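Local coordinates for protein bifunctional autolysin (PDB 6FXO) that probably cleaves the glycan chains of cell-wall peptidoglycan, as a family 73 N-acetylglucosaminidase and staphylococcal autolysin, at residues Y62-L67 and D239-K244. Numbering follows the deposited sequence.
Sequences YQFLRL and DIPQYK
Carboxylate oxygen OD2 of Asp239 is shared by two cations: NH1 of Arg66, 2.9 Å away, and Lys197, which forms a second salt bridge from the helix 195-200. The contact joins the C-terminal strand 237-242, paired in parallel with the N-terminal strand 4-9, to a loop of this glucosaminidase from the lysozyme clan, where a short 3-10 turn ends at Phe64. In Arg66 the bend at chi2 (-85°) brings CD within 3.7 Å of Asp239 CB, and the bend at chi3 turns the guanidinium to the acid. NH1 reaches OD2 on its anti side, tilted out of the carboxylate plane; the two group planes are 40° apart, and the N-H...O angle of 134° shows a bent bond. Arg66 suits this partly exposed place because its other nitrogens can serve elsewhere: NE forms a salt bridge with Asp68. Two positive neighbours would be expected to favour the charged form of Asp239.

The main chains are tied as well. Asp239 N donates to Phe64 O at 2.7 Å, joining the end of the 3-10 turn to the strand; Leu65 N, next along, bonds back to Tyr62 O and closes the turn. Phe64 points its CB at the strand, and its flat ring packs against two apolar residues. Ile240 crosses it at about a right angle, with CB over one face and CG1 3.7 Å from Phe64 CG, while Gln63 CG lies over the ring centre on the opposite face. Thr51 and Leu54 of the helix 51-56 and Tyr196 also border the ring, making it part of a buried core. Pro241, compact and without an N-H to satisfy, approaches obliquely, its CD 3.8 Å from Phe64 CD1.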
loop_
_atom_site.group_PDB
_atom_site.type_symbol
_atom_site.label_atom_id
_atom_site.label_comp_id
_atom_site.label_asym_id
_atom_site.label_seq_id
_atom_site.Cartn_x
_atom_site.Cartn_y
_atom_site.Cartn_z
ATOM N N TYR A 62 3.403 5.378 9.627
ATOM C CA TYR A 62 3.106 4.186 8.870
ATOM C C TYR A 62 3.699 4.114 7.489
ATOM O O TYR A 62 3.665 3.036 6.904
ATOM C CB TYR A 62 1.625 3.671 9.067
ATOM C CG TYR A 62 1.382 2.965 10.403
ATOM C CD1 TYR A 62 1.312 3.686 11.589
ATOM C CD2 TYR A 62 1.304 1.574 10.488
ATOM C CE1 TYR A 62 1.188 3.058 12.815
ATOM C CE2 TYR A 62 1.159 0.907 11.742
ATOM C CZ TYR A 62 1.098 1.658 12.873
ATOM O OH TYR A 62 0.844 1.027 14.070
ATOM N N GLN A 63 4.250 5.279 6.952
ATOM C CA GLN A 63 4.852 5.288 5.633
ATOM C C GLN A 63 6.176 4.530 5.695
ATOM O O GLN A 63 6.729 4.184 4.669
ATOM C CB GLN A 63 5.039 6.706 5.047
ATOM C CG GLN A 63 5.978 7.672 5.761
ATOM C CD GLN A 63 5.548 9.046 5.274
ATOM O OE1 GLN A 63 5.929 9.486 4.114
ATOM N NE2 GLN A 63 4.706 9.743 6.167
ATOM N N PHE A 64 6.688 4.383 6.889
ATOM C CA PHE A 64 7.944 3.649 7.133
ATOM C C PHE A 64 7.686 2.176 7.530
ATOM O O PHE A 64 8.633 1.435 7.780
ATOM C CB PHE A 64 8.854 4.329 8.103
ATOM C CG PHE A 64 9.013 5.811 7.906
ATOM C CD1 PHE A 64 9.633 6.339 6.737
ATOM C CD2 PHE A 64 8.525 6.697 8.846
ATOM C CE1 PHE A 64 9.713 7.670 6.567
ATOM C CE2 PHE A 64 8.627 8.063 8.645
ATOM C CZ PHE A 64 9.218 8.545 7.510
ATOM N N LEU A 65 6.405 1.777 7.649
ATOM C CA LEU A 65 6.136 0.390 8.007
ATOM C C LEU A 65 6.619 -0.530 6.815
ATOM O O LEU A 65 6.327 -0.214 5.670
ATOM C CB LEU A 65 4.603 0.143 8.237
ATOM C CG LEU A 65 4.118 -1.285 8.490
ATOM C CD1 LEU A 65 4.331 -1.692 10.033
ATOM C CD2 LEU A 65 2.664 -1.527 7.971
ATOM N N ARG A 66 7.291 -1.653 7.077
ATOM C CA ARG A 66 7.697 -2.509 5.978
ATOM C C ARG A 66 6.580 -3.454 5.515
ATOM O O ARG A 66 6.086 -4.295 6.240
ATOM C CB ARG A 66 8.970 -3.340 6.341
ATOM C CG ARG A 66 10.279 -2.559 6.552
ATOM C CD ARG A 66 11.110 -2.235 5.270
ATOM N NE ARG A 66 11.642 -3.468 4.694
ATOM C CZ ARG A 66 12.899 -3.910 4.792
ATOM N NH1 ARG A 66 13.801 -3.212 5.467
ATOM N NH2 ARG A 66 13.239 -5.073 4.265
ATOM N N LEU A 67 6.141 -3.222 4.285
ATOM C CA LEU A 67 5.111 -3.887 3.536
ATOM C C LEU A 67 5.509 -5.269 3.028
ATOM O O LEU A 67 4.668 -6.046 2.605
ATOM C CB LEU A 67 4.767 -2.895 2.360
ATOM C CG LEU A 67 4.265 -1.457 2.811
ATOM C CD1 LEU A 67 3.881 -0.596 1.654
ATOM C CD2 LEU A 67 2.925 -1.648 3.681
ATOM N N ASP A 239 11.094 1.255 8.939
ATOM C CA ASP A 239 12.368 1.600 8.267
ATOM C C ASP A 239 12.334 3.055 7.899
ATOM O O ASP A 239 11.633 3.418 6.971
ATOM C CB ASP A 239 12.422 0.782 6.956
ATOM C CG ASP A 239 13.747 0.653 6.216
ATOM O OD1 ASP A 239 14.540 1.621 6.235
ATOM O OD2 ASP A 239 13.932 -0.363 5.508
ATOM N N ILE A 240 13.102 3.868 8.618
ATOM C CA ILE A 240 13.226 5.278 8.473
ATOM C C ILE A 240 14.545 5.826 7.874
ATOM O O ILE A 240 15.627 5.646 8.429
ATOM C CB ILE A 240 12.939 5.878 9.887
ATOM C CG1 ILE A 240 11.605 5.316 10.472
ATOM C CG2 ILE A 240 12.902 7.401 9.853
ATOM C CD1 ILE A 240 11.358 5.699 11.953
ATOM N N PRO A 241 14.463 6.414 6.690
ATOM C CA PRO A 241 15.664 6.991 6.060
ATOM C C PRO A 241 16.203 8.135 6.911
ATOM O O PRO A 241 15.374 8.851 7.474
ATOM C CB PRO A 241 15.144 7.548 4.728
ATOM C CG PRO A 241 13.883 6.763 4.446
ATOM C CD PRO A 241 13.274 6.536 5.811
ATOM N N GLN A 242 17.524 8.364 7.016
ATOM C CA GLN A 242 17.904 9.498 7.854
ATOM C C GLN A 242 18.781 10.438 7.050
ATOM O O GLN A 242 19.615 9.983 6.271
ATOM C CB GLN A 242 18.660 9.057 9.119
ATOM C CG GLN A 242 17.832 8.328 10.172
ATOM C CD GLN A 242 18.365 8.593 11.565
ATOM O OE1 GLN A 242 19.414 8.086 11.963
ATOM N NE2 GLN A 242 17.611 9.339 12.367
ATOM N N TYR A 243 18.580 11.747 7.229
ATOM C CA TYR A 243 19.385 12.721 6.503
ATOM C C TYR A 243 20.104 13.567 7.544
ATOM O O TYR A 243 19.488 13.915 8.551
ATOM C CB TYR A 243 18.485 13.642 5.632
ATOM C CG TYR A 243 17.477 12.967 4.711
ATOM C CD1 TYR A 243 17.866 12.420 3.501
ATOM C CD2 TYR A 243 16.130 12.913 5.047
ATOM C CE1 TYR A 243 16.946 11.837 2.644
ATOM C CE2 TYR A 243 15.191 12.331 4.190
ATOM C CZ TYR A 243 15.605 11.804 2.997
ATOM O OH TYR A 243 14.649 11.297 2.173
ATOM N N LYS A 244 21.383 13.911 7.310
ATOM C CA LYS A 244 22.106 14.729 8.297
ATOM C C LYS A 244 23.248 15.575 7.707
ATOM O O LYS A 244 22.961 16.372 6.787
ATOM C CB LYS A 244 22.618 13.856 9.473
ATOM C CG LYS A 244 21.600 13.697 10.607
ATOM C CD LYS A 244 22.207 13.609 12.012
ATOM C CE LYS A 244 21.111 13.426 13.044
ATOM N NZ LYS A 244 21.627 13.336 14.440
ATOM O OXT LYS A 244 24.404 15.447 8.170
#